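Alpha/beta hydrolase fold protein (Nakamurella multipartita, PDB 4Y7D) probably acts as a hydrolase of the alpha/beta hydrolase fold, its natural substrate not being established. Local coordinates at residues Ala126-Ala131 against Glu296-Gly301; Leu154-Leu159 against Ser209-Gly214; Gly179-Glu184 against Gly247-Asp252. One frame throughout, in Å; residues are numbered along the deposited sequence. Where two conformers were deposited one is given.

Interaction 1. Residues Ala126-Ala131 against Glu296-Gly301; sequences ALVSVA and ELLRAG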
loop_
_atom_site.group_PDB
_atom_site.type_symbol
_atom_site.label_atom_id
_atom_site.label_comp_id
_atom_site.label_asym_id
_atom_site.label_seq_id
_atom_site.Cartn_x
_atom_site.Cartn_y
_atom_site.Cartn_z
ATOM N N ALA A 126 10.211 3.691 -12.140
ATOM C CA ALA A 126 8.973 3.026 -12.545
ATOM C C ALA A 126 8.013 3.079 -11.369
ATOM O O ALA A 126 8.427 3.157 -10.202
ATOM C CB ALA A 126 9.252 1.598 -12.939
ATOM N N LEU A 127 6.721 3.023 -11.659
ATOM C CA LEU A 127 5.681 3.116 -10.662
ATOM C C LEU A 127 4.685 1.960 -10.836
ATOM O O LEU A 127 4.121 1.800 -11.892
ATOM C CB LEU A 127 4.961 4.476 -10.791
ATOM C CG LEU A 127 3.769 4.768 -9.842
ATOM C CD1 LEU A 127 4.176 4.668 -8.374
ATOM C CD2 LEU A 127 3.274 6.136 -10.235
ATOM N N VAL A 128 4.452 1.210 -9.768
ATOM C CA VAL A 128 3.351 0.268 -9.692
ATOM C C VAL A 128 2.392 0.750 -8.621
ATOM O O VAL A 128 2.767 0.855 -7.436
ATOM C CB VAL A 128 3.842 -1.135 -9.382
ATOM C CG1 VAL A 128 2.682 -2.120 -9.251
ATOM C CG2 VAL A 128 4.789 -1.586 -10.497
ATOM N N SER A 129 1.176 1.047 -9.059
ATOM C CA SER A 129 0.188 1.692 -8.213
ATOM C C SER A 129 -1.043 0.805 -8.107
ATOM O O SER A 129 -1.844 0.669 -9.052
ATOM C CB SER A 129 -0.136 3.035 -8.758
ATOM O OG SER A 129 -1.073 3.668 -7.950
ATOM N N VAL A 130 -1.212 0.219 -6.929
ATOM C CA VAL A 130 -2.249 -0.807 -6.702
ATOM C C VAL A 130 -3.403 -0.143 -5.959
ATOM O O VAL A 130 -3.206 0.366 -4.851
ATOM C CB VAL A 130 -1.674 -1.943 -5.871
ATOM C CG1 VAL A 130 -2.680 -3.084 -5.693
ATOM C CG2 VAL A 130 -0.403 -2.469 -6.566
ATOM N N ALA A 131 -4.593 -0.171 -6.571
ATOM C CA ALA A 131 -5.826 0.347 -5.951
ATOM C C ALA A 131 -5.529 1.565 -5.091
ATOM O O ALA A 131 -5.844 1.597 -3.892
ATOM C CB ALA A 131 -6.508 -0.745 -5.150
ATOM N N GLU A 296 9.064 -7.025 -13.126
ATOM C CA GLU A 296 9.871 -6.740 -14.308
ATOM C C GLU A 296 9.902 -5.246 -14.618
ATOM O O GLU A 296 10.973 -4.674 -14.948
ATOM C CB GLU A 296 9.363 -7.542 -15.506
ATOM C CG GLU A 296 10.185 -7.380 -16.775
ATOM C CD GLU A 296 11.729 -7.624 -16.647
ATOM O OE1 GLU A 296 12.230 -8.529 -15.904
ATOM O OE2 GLU A 296 12.472 -6.873 -17.351
ATOM N N LEU A 297 8.770 -4.575 -14.489
ATOM C CA LEU A 297 8.753 -3.153 -14.625
ATOM C C LEU A 297 9.681 -2.486 -13.612
ATOM O O LEU A 297 10.444 -1.600 -13.970
ATOM C CB LEU A 297 7.344 -2.624 -14.486
ATOM C CG LEU A 297 7.181 -1.203 -14.979
ATOM C CD1 LEU A 297 7.194 -1.177 -16.507
ATOM C CD2 LEU A 297 5.892 -0.623 -14.431
ATOM N N LEU A 298 9.614 -2.919 -12.348
ATOM C CA LEU A 298 10.373 -2.252 -11.282
ATOM C C LEU A 298 11.875 -2.488 -11.375
ATOM O O LEU A 298 12.645 -1.696 -10.842
ATOM C CB LEU A 298 9.816 -2.652 -9.900
ATOM C CG LEU A 298 8.418 -2.087 -9.656
ATOM C CD1 LEU A 298 7.620 -2.809 -8.551
ATOM C CD2 LEU A 298 8.497 -0.621 -9.358
ATOM N N ARG A 299 12.281 -3.554 -12.043
ATOM C CA ARG A 299 13.705 -3.818 -12.316
ATOM C C ARG A 299 14.271 -2.742 -13.254
ATOM O O ARG A 299 15.453 -2.478 -13.208
ATOM C CB ARG A 299 13.874 -5.147 -13.009
ATOM C CG ARG A 299 13.838 -6.330 -12.116
ATOM C CD ARG A 299 14.305 -7.560 -12.874
ATOM N NE ARG A 299 13.868 -8.633 -12.033
ATOM C CZ ARG A 299 12.775 -9.367 -12.229
ATOM N NH1 ARG A 299 12.447 -10.237 -11.314
ATOM N NH2 ARG A 299 12.046 -9.279 -13.344
ATOM N N ALA A 300 13.429 -2.145 -14.093
ATOM C CA ALA A 300 13.770 -0.927 -14.883
ATOM C C ALA A 300 15.121 -1.088 -15.567
ATOM O O ALA A 300 16.005 -0.232 -15.449
ATOM C CB ALA A 300 13.756 0.314 -13.999
ATOM N N GLY A 301 15.292 -2.230 -16.232
ATOM C CA GLY A 301 16.528 -2.539 -16.960
ATOM C C GLY A 301 17.634 -3.137 -16.099
ATOM O O GLY A 301 18.719 -3.421 -16.619
#

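Interaction 2. Residues Leu154-Leu159 against Ser209-Gly214; sequences LGRRML and SANHSG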
loop_
_atom_site.group_PDB
_atom_site.type_symbol
_atom_site.label_atom_id
_atom_site.label_comp_id
_atom_site.label_asym_id
_atom_site.label_seq_id
_atom_site.Cartn_x
_atom_site.Cartn_y
_atom_site.Cartn_z
ATOM N N LEU A 154 -8.073 -3.058 22.346
ATOM C CA LEU A 154 -8.816 -4.335 22.486
ATOM C C LEU A 154 -9.088 -4.964 21.121
ATOM O O LEU A 154 -8.828 -6.162 20.907
ATOM C CB LEU A 154 -10.143 -4.102 23.236
ATOM C CG LEU A 154 -11.102 -5.295 23.133
ATOM C CD1 LEU A 154 -10.515 -6.432 23.962
ATOM C CD2 LEU A 154 -12.512 -4.939 23.593
ATOM N N GLY A 155 -9.586 -4.160 20.181
ATOM C CA GLY A 155 -9.771 -4.623 18.805
ATOM C C GLY A 155 -8.496 -5.180 18.165
ATOM O O GLY A 155 -8.504 -6.274 17.529
ATOM N N ARG A 156 -7.411 -4.410 18.290
ATOM C CA ARG A 156 -6.087 -4.853 17.863
ATOM C C ARG A 156 -5.710 -6.242 18.429
ATOM O O ARG A 156 -5.261 -7.126 17.665
ATOM C CB ARG A 156 -5.001 -3.815 18.241
ATOM C CG ARG A 156 -3.626 -4.112 17.642
ATOM C CD ARG A 156 -2.554 -3.108 18.085
ATOM N NE ARG A 156 -2.503 -2.930 19.548
ATOM C CZ ARG A 156 -2.738 -1.789 20.223
ATOM N NH1 ARG A 156 -3.054 -0.643 19.620
ATOM N NH2 ARG A 156 -2.646 -1.799 21.546
ATOM N N ARG A 157 -5.885 -6.447 19.734
ATOM C CA ARG A 157 -5.558 -7.722 20.369
ATOM C C ARG A 157 -6.444 -8.863 19.839
ATOM O O ARG A 157 -5.979 -9.983 19.603
ATOM C CB ARG A 157 -5.655 -7.599 21.902
ATOM C CG ARG A 157 -4.589 -6.677 22.497
ATOM C CD ARG A 157 -4.658 -6.541 24.015
ATOM N NE ARG A 157 -5.240 -5.263 24.449
ATOM C CZ ARG A 157 -6.309 -5.112 25.246
ATOM N NH1 ARG A 157 -6.984 -6.155 25.745
ATOM N NH2 ARG A 157 -6.713 -3.880 25.563
HETATM N N MSE A 158 -7.722 -8.572 19.612
HETATM C CA MSE A 158 -8.622 -9.572 19.025
HETATM C C MSE A 158 -8.171 -9.963 17.644
HETATM O O MSE A 158 -8.140 -11.137 17.334
HETATM C CB MSE A 158 -10.059 -9.069 18.987
HETATM C CG MSE A 158 -10.991 -10.226 18.697
HETATM SE SE MSE A 158 -12.848 -9.575 18.934
HETATM C CE MSE A 158 -12.482 -8.098 20.188
ATOM N N LEU A 159 -7.814 -8.996 16.798
ATOM C CA LEU A 159 -7.328 -9.319 15.445
ATOM C C LEU A 159 -6.072 -10.188 15.495
ATOM O O LEU A 159 -5.926 -11.106 14.700
ATOM C CB LEU A 159 -7.021 -8.063 14.629
ATOM C CG LEU A 159 -8.258 -7.235 14.258
ATOM C CD1 LEU A 159 -7.841 -5.874 13.791
ATOM C CD2 LEU A 159 -9.090 -7.920 13.190
ATOM N N SER A 209 -2.976 -5.165 10.361
ATOM C CA SER A 209 -2.475 -3.814 10.168
ATOM C C SER A 209 -3.583 -2.807 9.856
ATOM O O SER A 209 -3.334 -1.606 9.832
ATOM C CB SER A 209 -1.388 -3.788 9.082
ATOM O OG SER A 209 -1.998 -3.864 7.818
ATOM N N ALA A 210 -4.813 -3.293 9.652
ATOM C CA ALA A 210 -5.939 -2.443 9.326
ATOM C C ALA A 210 -6.447 -1.691 10.526
ATOM O O ALA A 210 -7.201 -0.724 10.355
ATOM C CB ALA A 210 -7.049 -3.285 8.701
ATOM N N ASN A 211 -6.102 -2.152 11.729
ATOM C CA ASN A 211 -6.533 -1.494 12.941
ATOM C C ASN A 211 -5.660 -0.250 13.112
ATOM O O ASN A 211 -4.435 -0.338 13.076
ATOM C CB ASN A 211 -6.508 -2.471 14.150
ATOM C CG ASN A 211 -6.682 -1.770 15.480
ATOM O OD1 ASN A 211 -5.810 -1.013 15.887
ATOM N ND2 ASN A 211 -7.784 -2.042 16.192
ATOM N N HIS A 212 -6.306 0.896 13.313
ATOM C CA HIS A 212 -5.614 2.175 13.358
ATOM C C HIS A 212 -5.411 2.751 14.768
ATOM O O HIS A 212 -5.116 3.938 14.934
ATOM C CB HIS A 212 -6.297 3.184 12.476
ATOM C CG HIS A 212 -7.779 3.227 12.616
ATOM N ND1 HIS A 212 -8.421 3.914 13.630
ATOM C CD2 HIS A 212 -8.750 2.712 11.831
ATOM C CE1 HIS A 212 -9.722 3.795 13.475
ATOM N NE2 HIS A 212 -9.947 3.054 12.401
ATOM N N SER A 213 -5.512 1.916 15.792
ATOM C CA SER A 213 -5.341 2.403 17.153
ATOM C C SER A 213 -3.865 2.543 17.490
ATOM O O SER A 213 -2.976 2.175 16.697
ATOM C CB SER A 213 -5.961 1.426 18.147
ATOM O OG SER A 213 -5.207 0.216 18.173
ATOM N N GLY A 214 -3.607 3.127 18.649
ATOM C CA GLY A 214 -2.268 3.140 19.241
ATOM C C GLY A 214 -1.264 3.809 18.326
ATOM O O GLY A 214 -1.455 4.973 17.938
#

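Interaction 3. Residues Gly179-Glu184 against Gly247-Asp252; sequences GHLSKE and GTADSD. With NA (sodium ion), chain D.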
loop_
_atom_site.group_PDB
_atom_site.type_symbol
_atom_site.label_atom_id
_atom_site.label_comp_id
_atom_site.label_asym_id
_atom_site.label_seq_id
_atom_site.Cartn_x
_atom_site.Cartn_y
_atom_site.Cartn_z
ATOM N N GLY A 179 -14.288 -6.158 -0.438
ATOM C CA GLY A 179 -14.899 -6.314 -1.755
ATOM C C GLY A 179 -16.411 -6.273 -1.700
ATOM O O GLY A 179 -17.027 -6.265 -0.592
ATOM N N HIS A 180 -16.989 -6.247 -2.899
ATOM C CA HIS A 180 -18.441 -6.306 -3.099
ATOM C C HIS A 180 -18.884 -7.689 -3.548
ATOM O O HIS A 180 -19.968 -7.826 -4.124
ATOM C CB HIS A 180 -18.832 -5.301 -4.185
ATOM C CG HIS A 180 -18.671 -3.870 -3.780
ATOM N ND1 HIS A 180 -19.353 -3.315 -2.715
ATOM C CD2 HIS A 180 -17.961 -2.864 -4.337
ATOM C CE1 HIS A 180 -19.037 -2.034 -2.613
ATOM N NE2 HIS A 180 -18.207 -1.732 -3.592
ATOM N N LEU A 181 -18.098 -8.720 -3.254
ATOM C CA LEU A 181 -18.406 -10.074 -3.686
ATOM C C LEU A 181 -19.611 -10.687 -2.978
ATOM O O LEU A 181 -19.902 -10.371 -1.819
ATOM C CB LEU A 181 -17.195 -10.992 -3.475
ATOM C CG LEU A 181 -15.874 -10.668 -4.192
ATOM C CD1 LEU A 181 -14.826 -11.668 -3.811
ATOM C CD2 LEU A 181 -16.030 -10.682 -5.707
ATOM N N SER A 182 -20.285 -11.592 -3.688
ATOM C CA SER A 182 -21.315 -12.441 -3.110
ATOM C C SER A 182 -20.698 -13.331 -2.033
ATOM O O SER A 182 -19.520 -13.625 -2.071
ATOM C CB SER A 182 -21.939 -13.335 -4.179
ATOM O OG SER A 182 -21.035 -14.358 -4.607
ATOM N N LYS A 183 -21.527 -13.809 -1.117
ATOM C CA LYS A 183 -21.129 -14.775 -0.089
ATOM C C LYS A 183 -20.379 -15.936 -0.732
ATOM O O LYS A 183 -19.337 -16.387 -0.253
ATOM C CB LYS A 183 -22.387 -15.313 0.605
ATOM C CG LYS A 183 -22.246 -15.762 2.049
ATOM C CD LYS A 183 -23.633 -15.955 2.677
ATOM C CE LYS A 183 -24.431 -14.645 2.793
ATOM N NZ LYS A 183 -23.782 -13.611 3.658
ATOM N N GLU A 184 -20.951 -16.429 -1.835
ATOM C CA GLU A 184 -20.431 -17.602 -2.533
ATOM C C GLU A 184 -19.028 -17.317 -3.115
ATOM O O GLU A 184 -18.100 -18.133 -2.988
ATOM C CB GLU A 184 -21.434 -18.042 -3.627
ATOM C CG GLU A 184 -22.760 -18.628 -3.100
ATOM C CD GLU A 184 -23.794 -17.582 -2.647
ATOM O OE1 GLU A 184 -23.552 -16.356 -2.788
ATOM O OE2 GLU A 184 -24.885 -18.012 -2.146
ATOM N N GLY A 247 -8.771 -4.253 -8.764
ATOM C CA GLY A 247 -9.734 -5.339 -8.648
ATOM C C GLY A 247 -11.122 -4.792 -8.862
ATOM O O GLY A 247 -11.511 -3.777 -8.246
ATOM N N THR A 248 -11.912 -5.457 -9.721
ATOM C CA THR A 248 -13.183 -4.856 -10.127
ATOM C C THR A 248 -14.236 -4.807 -9.019
ATOM O O THR A 248 -15.198 -4.038 -9.130
ATOM C CB THR A 248 -13.807 -5.557 -11.349
ATOM O OG1 THR A 248 -14.307 -6.863 -10.996
ATOM C CG2 THR A 248 -12.841 -5.585 -12.491
ATOM N N ALA A 249 -14.051 -5.614 -7.983
ATOM C CA ALA A 249 -14.980 -5.670 -6.860
ATOM C C ALA A 249 -14.454 -4.920 -5.622
ATOM O O ALA A 249 -15.029 -5.076 -4.556
ATOM C CB ALA A 249 -15.249 -7.091 -6.498
ATOM N N ASP A 250 -13.472 -4.049 -5.793
ATOM C CA ASP A 250 -12.836 -3.352 -4.668
ATOM C C ASP A 250 -13.881 -2.422 -4.053
ATOM O O ASP A 250 -14.413 -1.543 -4.753
ATOM C CB ASP A 250 -11.661 -2.537 -5.187
ATOM C CG ASP A 250 -10.730 -2.061 -4.121
ATOM O OD1 ASP A 250 -11.140 -1.759 -2.973
ATOM O OD2 ASP A 250 -9.535 -1.969 -4.459
ATOM N N SER A 251 -14.130 -2.583 -2.751
ATOM C CA SER A 251 -15.077 -1.726 -2.050
ATOM C C SER A 251 -14.365 -0.696 -1.166
ATOM O O SER A 251 -15.030 0.055 -0.449
ATOM C CB SER A 251 -15.973 -2.593 -1.169
ATOM O OG SER A 251 -15.190 -3.245 -0.174
ATOM N N ASP A 252 -13.052 -0.691 -1.191
ATOM C CA ASP A 252 -12.258 0.162 -0.314
ATOM C C ASP A 252 -11.777 1.399 -1.107
ATOM O O ASP A 252 -12.105 2.552 -0.764
ATOM C CB ASP A 252 -11.078 -0.682 0.188
ATOM C CG ASP A 252 -10.360 -0.061 1.384
ATOM O OD1 ASP A 252 -10.265 1.176 1.394
ATOM O OD2 ASP A 252 -9.874 -0.817 2.277
HETATM NA NA NA D . -18.456 -6.967 1.098
HETATM O O HOH W 1 -16.045 0.620 -4.475
HETATM O O HOH W 2 -18.513 -9.391 0.269
HETATM O O HOH W 3 -17.655 -4.437 1.647
HETATM O O HOH W 4 -20.623 -6.394 0.131
HETATM O O HOH W 5 -19.611 -7.832 3.054
#

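Interaction 1. Residues Ala126-Ala131 against Glu296-Gly301
V128 and L298 make the tightest side-chain contact between strand 124-130 and the C-terminal helix 288-299: V128 CG2 lies 3.6 Å from L298 CD1, and the two side chains cross at about a right angle. V128 CG2 also reaches L297 CD2, at 4.2 Å. L298 gets there although its CB is not aimed at the strand. With CG anti to the carbonyl carbon (chi1 -68°), its branch swings over and sets CD1 against V128 CG2.

The remaining apolar contacts belong to A126, at the closest approach of the two backbones, where A126 CA is 5.6 Å from L298 CA. A126 CB packs 4.0 Å from L297 CG and 4.3 Å from L298 CD2. This is a terminal helix laid on one face of the central sheet, as in the alpha/beta hydrolase fold. V128 and A126 point to that face, while L127 points away. Strand 124-130 sits between 101-106 and 242-247, and L297 extends the packing to L243 of the latter.

Carbon also meets backbone oxygen, A126 CB being 3.6 Å from L297 O.

No charged group takes part across the contact. Within 296-301, R299 NH2 donates to E296 OE1 at 2.7 Å, a salt bridge that meets the carboxylate on its anti side, 32° out of its plane. R299 NH1 has a second carboxylate partner in E59.

Interaction 2. Residues Leu154-Leu159 against Ser209-Gly214
R156 has CG anti to its backbone N (chi1 -171°) and then bends at chi3, a course that takes its aliphatic root past N211 and its guanidinium on to S213. N211 answers with CG anti to its own N, sending the amide into the flank of helix 153-165. The two side chains cross at about a right angle, with guanidinium and amide planes 76° apart. R156 CB rests 3.7 Å from N211 OD1, and farther along the arginine R156 NH1 comes within 2.7 Å of S213 OG. Next along the helix, L159 CD1 touches N211 CB at 3.7 Å.

The amide is held from both ends. N211 OD1 accepts S213 N at 2.9 Å, closing an Asx turn, with the donor 47° above the carbonyl plane. N211 OD1 also accepts S213 OG at 2.7 Å, this time in the carbonyl plane and on a lone pair. N211 ND2 stands 3.2 Å from R156 N, a meeting of two donors without a bond; it donates instead to the backbone oxygens of L149 and T152, so both ends of this buried amide are satisfied and its rotation is fixed.

These acceptors lie at the end of helix 144-151 and in the link to helix 153-165, so N211 ties the loop between helices 197-209 and 217-227 to the junction of two other helices.

Interaction 3. Residues Gly179-Glu184 against Gly247-Asp252
H180 and A249 form the close-packed part of this contact, where the two segments meet through their backbones. H180 N donates to A249 O at 2.8 Å, in the carbonyl plane, with an angle of 143° at the hydrogen. A249 O also receives a CA-H...O contact from G179 CA at 3.1 Å. G179 and D250 form a single beta bridge, and the missing side chain of G179 leaves its CA close against that carbonyl. Beside this, L181 CD2 packs on A249 CB at 3.8 Å.

The histidine ring lies farther out. CG is anti to the carbonyl carbon (chi1 -69°), which carries the ring over S251. S251 CB sits 3.5 Å from the centroid of the H180 ring and only 16° off the normal, a CH-pi contact over one face. At the ring edge, in plane, water 1 makes a weak bond to H180 NE2 and donates to D250 O, bridging the two segments.

The wet side is organised by a sodium ion. G179 O binds it at 2.3 Å and A176 O supplies the other protein ligand, while four waters complete the six. Water 2 donates to L181 O, and water 3 hydrogen-bonds S251 OG at 3.3 Å, so the ion's shell touches both segments.

Beneath the surface, D250 turns away from residues 179-184. D250 OD1 accepts D252 N at 2.8 Å in an Asx turn, and OD2 bonds H278 ND1. An aspartate in the loop after strand 242-247, paired with a histidine in the loop after the last strand, 269-273, is consistent with the acid-histidine pair of an alpha/beta hydrolase catalytic triad.

In the fold
Interaction 1 is a buried contact between the central sheet and the last helix, and its cross-contact chemistry is apolar. Interaction 2 lies on the opposite side of the chain's centre, about 31 Å away between centres, and joins helices and a loop in the largely helical insertion after strand 124-130 through a buried amide. Interaction 3, partly buried, connects that insertion to the loop after strand 242-247 and mixes backbone bonding, ring packing, water and sodium. Interactions 1 and 3 meet where A131 CB lies 3.3 Å from D250 OD2; interactions 2 and 3 do not touch, their nearest atoms being about 7 Å apart.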